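Local coordinates for protein putative dimetal phosphatase (Danio rerio, PDB 2NXF) that probably hydrolyses ADP-ribose and CDP-alcohols such as CDP-choline and CDP-glycerol at a dinuclear metal centre, at residues V5-L10 against F296-L301; Q46-R51 against A85-V90; W208-L213 against L249-S254. All coordinates share one frame; numbering follows the deposited sequence. Where two conformers were deposited one is given.

Interaction 1: residues V5-L10 against F296-L301; sequences VFTFGL and FATAYL
Phe8 and Ala299 form the central hydrogen-bonded pair of an antiparallel ladder, in which Phe6 faces Leu301 and Leu10 faces Ala297 in the same way. Phe8 N reaches Ala299 O at 2.9 Å and Ala299 N returns to Phe8 O at 2.8 Å. At one end, Val5 and Phe6 both face Leu301 in a classic beta bulge: Val5 N lies 2.6 Å from Leu301 O, whereas the bond from Phe6 N to the same oxygen is weak. At the other end, Ala297 O takes Leu10 N from 39° out of the carbonyl plane and also accepts Trp47 NE1. Apolar contacts fill the face that carries Phe8, Leu10, Ala299 and Leu301. Phe8 CG sits in the crowded position between backbone N and carbonyl carbon (chi1 62°), which brings the ring back over the partner strand. Ala299 CB then lies over one ring face, offset toward the rim and 3.5 Å from Phe8 CZ, a CH-pi contact. Leu301 CD1 meets Phe8 CE2 at 4.0 Å. With an alanine in place of Phe8, the methyl of Ala299 would probably lose its aromatic cover, and a gap would open toward Leu301 CD1. On the reverse face Thr7 lies beside Tyr300, its CG2 reaching Tyr300 CE1 at 3.6 Å and Thr298 CG2 at 3.7 Å. Thr298 OG1 is hydrogen-bonded to Glu50 and Arg311. The Phe8 side packs on Leu224 and Phe226 of strand 222-227 in the second sheet, while helix 35-49 lies against the Thr298 side. Strand 6-11, hydrogen-bonded to 54-57 along its other edge, thus joins the parallel and antiparallel parts of one sheet in the calcineurin-like metallophosphoesterase sandwich.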
loop_
_atom_site.group_PDB
_atom_site.type_symbol
_atom_site.label_atom_id
_atom_site.label_comp_id
_atom_site.label_asym_id
_atom_site.label_seq_id
_atom_site.Cartn_x
_atom_site.Cartn_y
_atom_site.Cartn_z
ATOM N N VAL A 5 22.918 -3.714 -3.372
ATOM C CA VAL A 5 22.511 -4.366 -4.609
ATOM C C VAL A 5 21.448 -3.522 -5.318
ATOM O O VAL A 5 21.403 -3.474 -6.554
ATOM C CB VAL A 5 21.952 -5.790 -4.333
ATOM C CG1 VAL A 5 21.469 -6.459 -5.616
ATOM C CG2 VAL A 5 23.007 -6.658 -3.659
ATOM N N PHE A 6 20.582 -2.876 -4.534
ATOM C CA PHE A 6 19.461 -2.132 -5.083
ATOM C C PHE A 6 19.002 -1.096 -4.068
ATOM O O PHE A 6 19.072 -1.337 -2.865
ATOM C CB PHE A 6 18.306 -3.098 -5.402
ATOM C CG PHE A 6 17.219 -2.504 -6.271
ATOM C CD1 PHE A 6 17.444 -2.261 -7.633
ATOM C CD2 PHE A 6 15.962 -2.226 -5.740
ATOM C CE1 PHE A 6 16.403 -1.723 -8.434
ATOM C CE2 PHE A 6 14.933 -1.688 -6.532
ATOM C CZ PHE A 6 15.167 -1.437 -7.881
ATOM N N THR A 7 18.518 0.040 -4.562
ATOM C CA THR A 7 18.144 1.175 -3.704
ATOM C C THR A 7 16.831 1.737 -4.230
ATOM O O THR A 7 16.704 1.998 -5.423
ATOM C CB THR A 7 19.230 2.292 -3.772
ATOM O OG1 THR A 7 20.503 1.795 -3.315
ATOM C CG2 THR A 7 18.820 3.486 -2.926
ATOM N N PHE A 8 15.832 1.907 -3.356
ATOM C CA PHE A 8 14.528 2.397 -3.836
ATOM C C PHE A 8 13.863 3.314 -2.822
ATOM O O PHE A 8 14.055 3.141 -1.628
ATOM C CB PHE A 8 13.597 1.258 -4.254
ATOM C CG PHE A 8 13.227 0.301 -3.140
ATOM C CD1 PHE A 8 11.975 0.360 -2.528
ATOM C CD2 PHE A 8 14.132 -0.690 -2.737
ATOM C CE1 PHE A 8 11.629 -0.547 -1.525
ATOM C CE2 PHE A 8 13.811 -1.590 -1.725
ATOM C CZ PHE A 8 12.566 -1.518 -1.121
ATOM N N GLY A 9 13.109 4.292 -3.313
ATOM C CA GLY A 9 12.322 5.165 -2.418
ATOM C C GLY A 9 11.003 4.525 -1.996
ATOM O O GLY A 9 10.455 3.701 -2.716
ATOM N N LEU A 10 10.485 4.918 -0.828
ATOM C CA LEU A 10 9.184 4.446 -0.312
ATOM C C LEU A 10 8.395 5.607 0.262
ATOM O O LEU A 10 8.953 6.426 0.990
ATOM C CB LEU A 10 9.401 3.466 0.850
ATOM C CG LEU A 10 9.953 2.108 0.491
ATOM C CD1 LEU A 10 10.510 1.420 1.743
ATOM C CD2 LEU A 10 8.839 1.278 -0.158
ATOM N N PHE A 296 8.808 9.700 4.779
ATOM C CA PHE A 296 9.144 8.872 3.643
ATOM C C PHE A 296 10.415 8.121 4.000
ATOM O O PHE A 296 10.984 8.315 5.079
ATOM C CB PHE A 296 9.314 9.697 2.342
ATOM C CG PHE A 296 10.630 10.440 2.243
ATOM C CD1 PHE A 296 11.677 9.954 1.446
ATOM C CD2 PHE A 296 10.817 11.639 2.924
ATOM C CE1 PHE A 296 12.906 10.652 1.352
ATOM C CE2 PHE A 296 12.039 12.356 2.822
ATOM C CZ PHE A 296 13.081 11.854 2.045
ATOM N N ALA A 297 10.841 7.235 3.113
ATOM C CA ALA A 297 12.069 6.502 3.376
ATOM C C ALA A 297 12.814 6.179 2.086
ATOM O O ALA A 297 12.260 6.312 0.973
ATOM C CB ALA A 297 11.736 5.213 4.135
ATOM N N THR A 298 14.032 5.695 2.254
ATOM C CA THR A 298 14.790 5.066 1.183
ATOM C C THR A 298 15.275 3.730 1.723
ATOM O O THR A 298 15.798 3.663 2.839
ATOM C CB THR A 298 15.993 5.920 0.763
ATOM O OG1 THR A 298 15.531 7.238 0.427
ATOM C CG2 THR A 298 16.698 5.297 -0.448
ATOM N N ALA A 299 15.109 2.680 0.927
ATOM C CA ALA A 299 15.529 1.355 1.344
ATOM C C ALA A 299 16.726 0.916 0.531
ATOM O O ALA A 299 16.795 1.150 -0.684
ATOM C CB ALA A 299 14.386 0.353 1.203
ATOM N N TYR A 300 17.661 0.283 1.227
ATOM C CA TYR A 300 18.886 -0.222 0.638
ATOM C C TYR A 300 18.938 -1.735 0.854
ATOM O O TYR A 300 18.955 -2.196 1.989
ATOM C CB TYR A 300 20.094 0.451 1.307
ATOM C CG TYR A 300 20.153 1.951 1.098
ATOM C CD1 TYR A 300 20.954 2.487 0.093
ATOM C CD2 TYR A 300 19.413 2.824 1.896
ATOM C CE1 TYR A 300 21.022 3.855 -0.123
ATOM C CE2 TYR A 300 19.477 4.214 1.692
ATOM C CZ TYR A 300 20.287 4.707 0.665
ATOM O OH TYR A 300 20.379 6.063 0.433
ATOM N N LEU A 301 18.972 -2.491 -0.245
ATOM C CA LEU A 301 19.097 -3.936 -0.197
ATOM C C LEU A 301 20.560 -4.296 -0.402
ATOM O O LEU A 301 21.132 -4.028 -1.458
ATOM C CB LEU A 301 18.227 -4.594 -1.278
ATOM C CG LEU A 301 16.717 -4.398 -1.115
ATOM C CD1 LEU A 301 15.992 -4.858 -2.386
ATOM C CD2 LEU A 301 16.195 -5.147 0.121
#

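Interaction 2: residues Q46-R51 against A85-V90; sequences QWRRER and ACSVDV. With EOH (ethanol), chain G.
Cys86, its CA beside Arg48 CG, gives its carbonyl oxygen to the hydroxyl of a bound ethanol, with Cys86 O and ethanol O 2.6 Å apart. The ethanol probably comes from the crystallisation liquor. Its methyl carbon C2 lies 3.5 Å from Val88 CG1 and equally far from the carbonyl carbon of Arg51, so the molecule bridges the two segments at their margin. One residue earlier, Ala85 O is approached by the long side chain of Arg48: NH1 makes a weak bond to Ala85 O at 2.8 Å, bent to 116° at the hydrogen, and Arg48 CD lies 3.3 Å from the same oxygen. The Arg48 chain runs extended through chi2 and then turns at chi3 (57°), folding the guanidinium back toward Ala85 and Ser87. Two helix ends meet here. Helices 35-49 and 72-84 are the connecting helices of successive beta-alpha-beta crossovers, which link the parallel strands 6-11, 54-57 and 89-92 of the sheet. The chain leaves each helix through a residue with positive phi: Arg51, where a Schellman motif closes the last turn, and Ser87, from which the chain turns toward strand 89-92. The positive charge of Arg48 beside carbonyls near the end of helix 72-84 is likely to be electrostatically favourable. Beneath the arginine the contact is apolar. Trp47 CB lies 3.8 Å from Cys86 SG, and the sulfur stands at the edge of the indole, near its plane. Cys86 SG also meets the aliphatic part of Arg48, 4.1 Å from its CG. Both sulfur contacts are less certain, because a second Cys86 conformer was modelled. Farther in, Trp47 rests on Val55 of strand 54-57, and Val90 packs on the same valine.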
loop_
_atom_site.group_PDB
_atom_site.type_symbol
_atom_site.label_atom_id
_atom_site.label_comp_id
_atom_site.label_asym_id
_atom_site.label_seq_id
_atom_site.Cartn_x
_atom_site.Cartn_y
_atom_site.Cartn_z
ATOM N N GLN A 46 15.277 14.415 -2.526
ATOM C CA GLN A 46 16.194 13.546 -1.780
ATOM C C GLN A 46 16.508 12.246 -2.539
ATOM O O GLN A 46 17.676 11.859 -2.634
ATOM C CB GLN A 46 15.684 13.279 -0.355
ATOM C CG GLN A 46 15.572 14.567 0.479
ATOM C CD GLN A 46 15.493 14.320 1.990
ATOM O OE1 GLN A 46 16.240 13.496 2.547
ATOM N NE2 GLN A 46 14.599 15.054 2.664
ATOM N N TRP A 47 15.490 11.626 -3.130
ATOM C CA TRP A 47 15.676 10.382 -3.897
ATOM C C TRP A 47 16.547 10.611 -5.122
ATOM O O TRP A 47 17.314 9.732 -5.517
ATOM C CB TRP A 47 14.335 9.814 -4.338
ATOM C CG TRP A 47 13.505 9.264 -3.214
ATOM C CD1 TRP A 47 13.951 8.676 -2.063
ATOM C CD2 TRP A 47 12.072 9.230 -3.162
ATOM N NE1 TRP A 47 12.870 8.282 -1.286
ATOM C CE2 TRP A 47 11.711 8.612 -1.948
ATOM C CE3 TRP A 47 11.054 9.687 -4.021
ATOM C CZ2 TRP A 47 10.368 8.415 -1.578
ATOM C CZ3 TRP A 47 9.706 9.482 -3.648
ATOM C CH2 TRP A 47 9.391 8.862 -2.438
ATOM N N ARG A 48 16.432 11.795 -5.722
ATOM C CA ARG A 48 17.287 12.156 -6.854
ATOM C C ARG A 48 18.750 12.209 -6.434
ATOM O O ARG A 48 19.616 11.659 -7.118
ATOM C CB ARG A 48 16.857 13.496 -7.463
ATOM C CG ARG A 48 15.579 13.407 -8.287
ATOM C CD ARG A 48 15.149 14.781 -8.829
ATOM N NE ARG A 48 16.171 15.439 -9.644
ATOM C CZ ARG A 48 16.519 15.078 -10.880
ATOM N NH1 ARG A 48 15.938 14.043 -11.483
ATOM N NH2 ARG A 48 17.454 15.761 -11.524
ATOM N N ARG A 49 19.027 12.851 -5.299
ATOM C CA ARG A 49 20.409 12.951 -4.785
ATOM C C ARG A 49 21.005 11.573 -4.503
ATOM O O ARG A 49 22.202 11.318 -4.725
ATOM C CB ARG A 49 20.439 13.772 -3.494
ATOM C CG ARG A 49 20.380 15.275 -3.667
ATOM C CD ARG A 49 20.668 15.940 -2.318
ATOM N NE ARG A 49 20.212 17.329 -2.286
ATOM C CZ ARG A 49 19.077 17.744 -1.725
ATOM N NH1 ARG A 49 18.262 16.892 -1.113
ATOM N NH2 ARG A 49 18.761 19.032 -1.765
ATOM N N GLU A 50 20.143 10.692 -4.015
ATOM C CA GLU A 50 20.500 9.322 -3.654
ATOM C C GLU A 50 20.710 8.426 -4.885
ATOM O O GLU A 50 21.181 7.296 -4.746
ATOM C CB GLU A 50 19.385 8.732 -2.752
ATOM C CG GLU A 50 19.484 9.303 -1.327
ATOM C CD GLU A 50 18.307 8.963 -0.421
ATOM O OE1 GLU A 50 17.238 8.589 -0.911
ATOM O OE2 GLU A 50 18.453 9.150 0.807
ATOM N N ARG A 51 20.323 8.922 -6.069
ATOM C CA ARG A 51 20.338 8.111 -7.318
ATOM C C ARG A 51 19.530 6.768 -7.115
ATOM O O ARG A 51 19.999 5.675 -7.459
ATOM C CB ARG A 51 21.793 7.913 -7.845
ATOM C CG ARG A 51 22.555 9.246 -8.039
ATOM C CD ARG A 51 23.860 9.062 -8.813
ATOM N NE ARG A 51 24.501 10.348 -9.093
ATOM C CZ ARG A 51 25.504 10.510 -9.950
ATOM N NH1 ARG A 51 26.018 11.721 -10.130
ATOM N NH2 ARG A 51 26.004 9.465 -10.617
ATOM N N ALA A 85 9.558 14.080 -11.956
ATOM C CA ALA A 85 10.818 14.795 -11.748
ATOM C C ALA A 85 11.931 13.887 -11.218
ATOM O O ALA A 85 13.106 14.242 -11.317
ATOM C CB ALA A 85 10.599 15.980 -10.807
ATOM N N CYS A 86 11.567 12.725 -10.661
ATOM C CA CYS A 86 12.556 11.788 -10.116
ATOM C C CYS A 86 13.320 11.036 -11.208
ATOM O O CYS A 86 14.409 10.507 -10.958
ATOM C CB CYS A 86 11.901 10.793 -9.157
ATOM S SG CYS A 86 13.014 10.188 -7.858
ATOM N N SER A 87 12.736 10.971 -12.409
ATOM C CA SER A 87 13.374 10.339 -13.580
ATOM C C SER A 87 13.679 8.836 -13.466
ATOM O O SER A 87 14.574 8.335 -14.148
ATOM C CB SER A 87 14.646 11.103 -13.988
ATOM O OG SER A 87 14.388 12.487 -14.157
ATOM N N VAL A 88 12.952 8.123 -12.600
ATOM C CA VAL A 88 13.060 6.660 -12.550
ATOM C C VAL A 88 11.673 6.041 -12.469
ATOM O O VAL A 88 10.691 6.744 -12.236
ATOM C CB VAL A 88 13.928 6.128 -11.362
ATOM C CG1 VAL A 88 15.414 6.474 -11.554
ATOM C CG2 VAL A 88 13.390 6.600 -10.027
ATOM N N ASP A 89 11.603 4.727 -12.654
ATOM C CA ASP A 89 10.342 4.001 -12.577
ATOM C C ASP A 89 9.703 4.208 -11.217
ATOM O O ASP A 89 10.379 4.084 -10.191
ATOM C CB ASP A 89 10.563 2.492 -12.753
ATOM C CG ASP A 89 10.893 2.090 -14.180
ATOM O OD1 ASP A 89 10.751 2.912 -15.119
ATOM O OD2 ASP A 89 11.308 0.919 -14.360
ATOM N N VAL A 90 8.401 4.494 -11.215
ATOM C CA VAL A 90 7.626 4.545 -9.978
ATOM C C VAL A 90 6.574 3.441 -10.037
ATOM O O VAL A 90 5.884 3.262 -11.054
ATOM C CB VAL A 90 6.940 5.926 -9.779
ATOM C CG1 VAL A 90 6.158 5.952 -8.474
ATOM C CG2 VAL A 90 8.003 7.049 -9.791
HETATM C C1 EOH G . 16.970 9.020 -9.547
HETATM C C2 EOH G . 18.096 8.101 -10.025
HETATM O O EOH G . 16.917 10.218 -10.306
#

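Interaction 3: residues W208-L213 against L249-S254; sequences WLDAVL and LSVLRS
Val251 carries this contact, its CG1 methyl set among Leu209, Asp210 and Leu213. CG1 stands anti to the backbone N (chi1 172°), the position that sends it across to the neighbouring helix. There it lies 3.8 Å from Asp210 CA, 4.1 Å from Leu209 CG and 4.0 Å from Leu213 CD1. The two leucines reach it differently. Leu209 has CG anti to its own backbone N and crosses the valine at a slant, whereas Leu213, with CG beside the backbone N (chi1 -63°), meets it at about a right angle. Leu213 CD1 also touches Leu252 CD2 at 4.1 Å; the CA-CB bond of Leu252 starts away from the partner helix, CD1 continues the chain away from CA, and the other branch, CD2, turns back toward Leu213. Beside the apolar contact lies a polar group of atoms. Asp210 OD1 accepts a hydrogen bond from His255 NE2 and another from a water 3.1 Å away, and that water is weakly bonded to Ser254 OG. Segments 208-213 and 249-253, of helices 203-219 and 245-253, run nearly parallel, 11° apart with axes 9.9 Å from each other. Both lie on one face of the seven-stranded sheet: Leu209 and Val212 rest on Val145 of strand 142-146, while Leu213 and Leu252 reach Val258 of strand 258-263.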
loop_
_atom_site.group_PDB
_atom_site.type_symbol
_atom_site.label_atom_id
_atom_site.label_comp_id
_atom_site.label_asym_id
_atom_site.label_seq_id
_atom_site.Cartn_x
_atom_site.Cartn_y
_atom_site.Cartn_z
ATOM N N TRP A 208 -1.765 -17.269 -6.552
ATOM C CA TRP A 208 -0.655 -16.722 -7.325
ATOM C C TRP A 208 0.505 -16.251 -6.425
ATOM O O TRP A 208 1.669 -16.573 -6.678
ATOM C CB TRP A 208 -1.160 -15.593 -8.230
ATOM C CG TRP A 208 -0.114 -14.711 -8.873
ATOM C CD1 TRP A 208 0.576 -14.938 -10.048
ATOM C CD2 TRP A 208 0.313 -13.424 -8.407
ATOM N NE1 TRP A 208 1.416 -13.876 -10.319
ATOM C CE2 TRP A 208 1.271 -12.934 -9.331
ATOM C CE3 TRP A 208 -0.022 -12.639 -7.293
ATOM C CZ2 TRP A 208 1.903 -11.705 -9.167
ATOM C CZ3 TRP A 208 0.612 -11.399 -7.126
ATOM C CH2 TRP A 208 1.558 -10.948 -8.064
ATOM N N LEU A 209 0.187 -15.504 -5.377
ATOM C CA LEU A 209 1.218 -15.082 -4.421
ATOM C C LEU A 209 1.959 -16.321 -3.875
ATOM O O LEU A 209 3.192 -16.372 -3.839
ATOM C CB LEU A 209 0.553 -14.348 -3.254
ATOM C CG LEU A 209 1.520 -14.012 -2.106
ATOM C CD1 LEU A 209 2.684 -13.122 -2.571
ATOM C CD2 LEU A 209 0.696 -13.339 -0.970
ATOM N N ASP A 210 1.197 -17.325 -3.458
ATOM C CA ASP A 210 1.795 -18.556 -2.928
ATOM C C ASP A 210 2.739 -19.223 -3.945
ATOM O O ASP A 210 3.817 -19.704 -3.582
ATOM C CB ASP A 210 0.702 -19.529 -2.480
ATOM C CG ASP A 210 1.268 -20.748 -1.813
ATOM O OD1 ASP A 210 1.914 -20.615 -0.750
ATOM O OD2 ASP A 210 1.115 -21.844 -2.380
ATOM N N ALA A 211 2.335 -19.222 -5.217
ATOM C CA ALA A 211 3.160 -19.795 -6.301
ATOM C C ALA A 211 4.438 -18.996 -6.514
ATOM O O ALA A 211 5.523 -19.576 -6.643
ATOM C CB ALA A 211 2.355 -19.861 -7.603
ATOM N N VAL A 212 4.303 -17.670 -6.560
ATOM C CA VAL A 212 5.468 -16.766 -6.688
ATOM C C VAL A 212 6.467 -17.076 -5.569
ATOM O O VAL A 212 7.670 -17.250 -5.806
ATOM C CB VAL A 212 5.030 -15.279 -6.677
ATOM C CG1 VAL A 212 6.245 -14.341 -6.639
ATOM C CG2 VAL A 212 4.203 -14.986 -7.942
ATOM N N LEU A 213 5.957 -17.196 -4.342
ATOM C CA LEU A 213 6.843 -17.447 -3.200
ATOM C C LEU A 213 7.515 -18.814 -3.197
ATOM O O LEU A 213 8.664 -18.942 -2.773
ATOM C CB LEU A 213 6.086 -17.203 -1.886
ATOM C CG LEU A 213 5.606 -15.749 -1.700
ATOM C CD1 LEU A 213 4.837 -15.618 -0.383
ATOM C CD2 LEU A 213 6.742 -14.685 -1.780
ATOM N N LEU A 249 -1.254 -14.081 6.055
ATOM C CA LEU A 249 -0.210 -14.517 7.004
ATOM C C LEU A 249 0.096 -15.994 6.831
ATOM O O LEU A 249 1.255 -16.400 6.879
ATOM C CB LEU A 249 -0.605 -14.227 8.452
ATOM C CG LEU A 249 -0.726 -12.740 8.785
ATOM C CD1 LEU A 249 -1.318 -12.569 10.176
ATOM C CD2 LEU A 249 0.645 -12.055 8.663
ATOM N N SER A 250 -0.938 -16.811 6.623
ATOM C CA SER A 250 -0.738 -18.245 6.442
ATOM C C SER A 250 0.160 -18.545 5.245
ATOM O O SER A 250 1.013 -19.437 5.317
ATOM C CB SER A 250 -2.082 -18.952 6.285
ATOM O OG SER A 250 -2.753 -19.009 7.527
ATOM N N VAL A 251 -0.042 -17.801 4.150
ATOM C CA VAL A 251 0.810 -17.925 2.959
ATOM C C VAL A 251 2.249 -17.473 3.272
ATOM O O VAL A 251 3.196 -18.225 3.025
ATOM C CB VAL A 251 0.243 -17.143 1.749
ATOM C CG1 VAL A 251 1.246 -17.132 0.577
ATOM C CG2 VAL A 251 -1.087 -17.767 1.302
ATOM N N LEU A 252 2.399 -16.298 3.871
ATOM C CA LEU A 252 3.737 -15.754 4.142
ATOM C C LEU A 252 4.554 -16.674 5.031
ATOM O O LEU A 252 5.756 -16.866 4.795
ATOM C CB LEU A 252 3.646 -14.380 4.794
ATOM C CG LEU A 252 2.870 -13.306 4.031
ATOM C CD1 LEU A 252 2.881 -12.005 4.837
ATOM C CD2 LEU A 252 3.424 -13.116 2.604
ATOM N N ARG A 253 3.902 -17.235 6.050
ATOM C CA ARG A 253 4.582 -18.094 7.035
ATOM C C ARG A 253 5.080 -19.422 6.449
ATOM O O ARG A 253 5.924 -20.094 7.051
ATOM C CB ARG A 253 3.677 -18.340 8.240
ATOM C CG ARG A 253 3.460 -17.066 9.056
ATOM C CD ARG A 253 2.376 -17.231 10.107
ATOM N NE ARG A 253 2.308 -16.050 10.972
ATOM C CZ ARG A 253 1.219 -15.668 11.638
ATOM N NH1 ARG A 253 0.091 -16.359 11.525
ATOM N NH2 ARG A 253 1.262 -14.593 12.414
ATOM N N SER A 254 4.550 -19.778 5.277
ATOM C CA SER A 254 4.930 -20.982 4.537
ATOM C C SER A 254 6.215 -20.831 3.725
ATOM O O SER A 254 6.709 -21.815 3.163
ATOM C CB SER A 254 3.797 -21.346 3.568
ATOM O OG SER A 254 2.678 -21.817 4.306
HETATM O O HOH W 1 0.433 -21.485 1.851
#

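How the interactions relate
Interactions 1 and 2 are neighbours, their centres 11 Å apart: Trp47 of helix 35-49 and Glu50 just beyond it reach segment 296-301, so the helix-end contact sits on the sheet that interaction 1 ties together. Centre to centre, interaction 3 lies about 23 Å from interaction 1 and about 31 Å from interaction 2, on the outer side of the second sheet. Along the chain interaction 2 closes before interaction 3 opens, and both fall between the two strands of interaction 1, which joins near-terminal parts of the chain. Together they sample a helix-sheet-sheet-helix sandwich. Zinc ligands Asp13, Asp60, Asn96, His228 and His265 follow strands of both sheets, bringing the two halves to one dimetal site.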